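Local coordinates for fusion DH (Streptomyces sp. MJ635-86F5, PDB 6K97), which is an engineered fusion of the split dehydratase domain from cremimycin biosynthesis and probably removes water from carrier-bound polyketide intermediates, at residues Gly214-Gly219 against His251-Asp256. Numbering follows the deposited sequence.
With SO4 (sulfate ion), chain C.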
ATOM      1  N   GLY A 214     -29.404  16.289   1.758  1.00 41.52           N
ATOM      2  CA  GLY A 214     -29.678  16.499   3.163  1.00 41.94           C
ATOM      3  C   GLY A 214     -28.899  17.694   3.711  1.00 44.47           C
ATOM      4  O   GLY A 214     -28.220  18.420   2.981  1.00 40.12           O
ATOM      5  N   GLU A 215     -29.001  17.883   5.016  1.00 47.94           N
ATOM      6  CA  GLU A 215     -28.610  19.107   5.652  1.00 50.02           C
ATOM      7  C   GLU A 215     -27.143  19.450   5.431  1.00 46.81           C
ATOM      8  O   GLU A 215     -26.794  20.617   5.169  1.00 42.11           O
ATOM      9  CB  GLU A 215     -28.998  19.092   7.127  1.00 57.59           C
ATOM     10  CG  GLU A 215     -29.055  20.514   7.670  1.00 69.77           C
ATOM     11  CD  GLU A 215     -29.480  20.599   9.125  1.00 75.84           C
ATOM     12  OE1 GLU A 215     -29.979  19.568   9.685  1.00 74.71           O
ATOM     13  OE2 GLU A 215     -29.289  21.709   9.681  1.00 69.69           O
ATOM     14  N   THR A 216     -26.282  18.452   5.501  1.00 44.50           N
ATOM     15  CA  THR A 216     -24.860  18.733   5.338  1.00 44.08           C
ATOM     16  C   THR A 216     -24.477  19.278   3.972  1.00 44.24           C
ATOM     17  O   THR A 216     -23.461  19.989   3.838  1.00 43.16           O
ATOM     18  CB  THR A 216     -23.986  17.488   5.533  1.00 45.12           C
ATOM     19  OG1 THR A 216     -24.287  16.868   6.783  1.00 44.01           O
ATOM     20  CG2 THR A 216     -22.514  17.921   5.537  1.00 46.71           C
ATOM     21  N   PHE A 217     -25.245  18.880   2.952  1.00 41.10           N
ATOM     22  CA  PHE A 217     -24.973  19.283   1.589  1.00 38.07           C
ATOM     23  C   PHE A 217     -25.841  20.409   1.122  1.00 38.37           C
ATOM     24  O   PHE A 217     -25.806  20.743  -0.020  1.00 43.04           O
ATOM     25  CB  PHE A 217     -25.064  18.096   0.632  1.00 37.51           C
ATOM     26  CG  PHE A 217     -23.878  17.199   0.711  1.00 39.16           C
ATOM     27  CD1 PHE A 217     -23.739  16.311   1.770  1.00 41.35           C
ATOM     28  CD2 PHE A 217     -22.873  17.279  -0.223  1.00 40.60           C
ATOM     29  CE1 PHE A 217     -22.632  15.512   1.884  1.00 38.98           C
ATOM     30  CE2 PHE A 217     -21.749  16.494  -0.108  1.00 42.36           C
ATOM     31  CZ  PHE A 217     -21.634  15.598   0.954  1.00 40.08           C
ATOM     32  N   ARG A 218     -26.569  21.060   2.006  1.00 40.50           N
ATOM     33  CA  ARG A 218     -27.326  22.251   1.601  1.00 41.22           C
ATOM     34  C   ARG A 218     -26.526  23.449   2.098  1.00 41.59           C
ATOM     35  O   ARG A 218     -26.979  24.198   2.944  1.00 48.83           O
ATOM     36  CB  ARG A 218     -28.721  22.252   2.196  1.00 42.81           C
ATOM     37  CG  ARG A 218     -29.645  21.246   1.574  1.00 46.02           C
ATOM     38  CD  ARG A 218     -31.098  21.668   1.700  1.00 46.43           C
ATOM     39  NE  ARG A 218     -31.489  21.670   3.102  1.00 46.65           N
ATOM     40  CZ  ARG A 218     -31.911  20.600   3.783  1.00 49.06           C
ATOM     41  NH1 ARG A 218     -31.975  19.384   3.238  1.00 48.78           N
ATOM     42  NH2 ARG A 218     -32.222  20.719   5.064  1.00 55.34           N
ATOM     43  N   GLY A 219     -25.333  23.620   1.547  1.00 38.48           N
ATOM     44  CA  GLY A 219     -24.389  24.631   2.004  1.00 37.38           C
ATOM     45  C   GLY A 219     -24.411  25.947   1.268  1.00 37.18           C
ATOM     46  O   GLY A 219     -23.790  26.887   1.698  1.00 35.74           O
ATOM     47  N   HIS A 251     -13.527  20.713   2.329  1.00 32.74           N
ATOM     48  CA  HIS A 251     -14.614  19.914   2.772  1.00 32.06           C
ATOM     49  C   HIS A 251     -15.446  19.676   1.520  1.00 30.54           C
ATOM     50  O   HIS A 251     -15.869  20.611   0.877  1.00 27.51           O
ATOM     51  CB  HIS A 251     -15.413  20.653   3.887  1.00 33.11           C
ATOM     52  CG  HIS A 251     -16.362  19.767   4.667  1.00 33.99           C
ATOM     53  ND1 HIS A 251     -17.393  19.076   4.078  1.00 33.22           N
ATOM     54  CD2 HIS A 251     -16.443  19.476   5.988  1.00 35.51           C
ATOM     55  CE1 HIS A 251     -18.064  18.400   4.992  1.00 33.91           C
ATOM     56  NE2 HIS A 251     -17.508  18.625   6.162  1.00 34.97           N
ATOM     57  N   PRO A 252     -15.677  18.407   1.183  1.00 28.29           N
ATOM     58  CA  PRO A 252     -16.435  18.081   0.003  1.00 29.95           C
ATOM     59  C   PRO A 252     -17.831  18.723  -0.080  1.00 31.99           C
ATOM     60  O   PRO A 252     -18.240  19.084  -1.162  1.00 31.71           O
ATOM     61  CB  PRO A 252     -16.555  16.580   0.098  1.00 30.62           C
ATOM     62  CG  PRO A 252     -15.293  16.152   0.783  1.00 28.76           C
ATOM     63  CD  PRO A 252     -15.030  17.233   1.773  1.00 28.86           C
ATOM     64  N   ALA A 253     -18.524  18.898   1.047  1.00 33.61           N
ATOM     65  CA  ALA A 253     -19.825  19.628   1.077  1.00 36.90           C
ATOM     66  C   ALA A 253     -19.693  21.121   0.700  1.00 35.52           C
ATOM     67  O   ALA A 253     -20.569  21.698   0.042  1.00 33.86           O
ATOM     68  CB  ALA A 253     -20.477  19.504   2.449  1.00 38.40           C
ATOM     69  N   LEU A 254     -18.581  21.727   1.078  1.00 35.85           N
ATOM     70  CA  LEU A 254     -18.357  23.154   0.803  1.00 36.67           C
ATOM     71  C   LEU A 254     -18.131  23.324  -0.667  1.00 35.60           C
ATOM     72  O   LEU A 254     -18.818  24.136  -1.371  1.00 35.93           O
ATOM     73  CB  LEU A 254     -17.182  23.607   1.581  1.00 41.31           C
ATOM     74  CG  LEU A 254     -16.767  25.032   1.718  1.00 45.64           C
ATOM     75  CD1 LEU A 254     -17.866  25.842   2.368  1.00 48.85           C
ATOM     76  CD2 LEU A 254     -15.505  25.039   2.598  1.00 48.63           C
ATOM     77  N   LEU A 255     -17.260  22.491  -1.202  1.00 35.91           N
ATOM     78  CA  LEU A 255     -16.987  22.573  -2.644  1.00 36.94           C
ATOM     79  C   LEU A 255     -18.200  22.177  -3.465  1.00 38.59           C
ATOM     80  O   LEU A 255     -18.492  22.822  -4.456  1.00 40.04           O
ATOM     81  CB  LEU A 255     -15.815  21.703  -3.000  1.00 35.86           C
ATOM     82  CG  LEU A 255     -15.330  21.919  -4.441  1.00 37.46           C
ATOM     83  CD1 LEU A 255     -14.766  23.297  -4.675  1.00 37.31           C
ATOM     84  CD2 LEU A 255     -14.220  20.917  -4.691  1.00 41.11           C
ATOM     85  N   ASP A 256     -18.932  21.137  -3.043  1.00 37.57           N
ATOM     86  CA  ASP A 256     -20.151  20.752  -3.782  1.00 39.24           C
ATOM     87  C   ASP A 256     -21.210  21.870  -3.741  1.00 37.89           C
ATOM     88  O   ASP A 256     -21.920  22.070  -4.717  1.00 34.96           O
ATOM     89  CB  ASP A 256     -20.741  19.470  -3.205  1.00 40.53           C
ATOM     90  CG  ASP A 256     -21.730  18.793  -4.128  1.00 40.58           C
ATOM     91  OD1 ASP A 256     -21.387  18.497  -5.273  1.00 39.52           O
ATOM     92  OD2 ASP A 256     -22.845  18.481  -3.675  1.00 44.11           O
TER
HETATM   93  S   SO4 C 401     -32.680  16.856   6.037  1.00 97.53           S
HETATM   94  O1  SO4 C 401     -31.269  16.379   6.189  1.00 72.60           O
HETATM   95  O2  SO4 C 401     -33.009  17.037   4.602  1.00 99.17           O
HETATM   96  O3  SO4 C 401     -33.604  15.820   6.576  1.00 96.27           O
HETATM   97  O4  SO4 C 401     -32.919  18.150   6.757  1.00 80.50           O
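F217 and A253 bring the backbones closest, their CA atoms 5.2 Å apart, where the 3-10 turn 215-216 and the residues after it meet the first turn of helix 252-266; no hydrogen bond joins the two segments. The F217 ring, with CG anti to the carbonyl carbon (chi1 -76°), lies against the helix start. A253 CB sits 4.2 Å from the ring centroid, 11° off the normal, in a CH-pi contact over one face, and also comes within 3.3 Å of T216 O. At the ring edge, D256 OD2 approaches F217 CD2 to 3.7 Å with the carboxylate turned 72° from the ring, while OD2 is hydrogen-bonded to NE2 of H260. H251 caps the helix: its ND1 accepts from A253 N (3.2 Å) in the imidazole plane. On the remote side of the turn, R218 holds a sulfate, probably from the crystallisation liquor, through NH1 to O2 (2.9 Å) and NH2 to O4 (3.2 Å), and E215 N donates to O1. NH1 is also hydrogen-bonded to Y213 O. A leucine in place of R218 would probably leave sulfate O2 and O4 without these donors and Y213 O without its NH1 partner. F217 also meets H65, from the other fused part. Both segments belong to the CmiP2-derived part, in the predicted C-terminal hotdog, where HPALLD (H251-D256) with H260 resembles the DxxxQ/H active-site motif of polyketide synthase dehydratases.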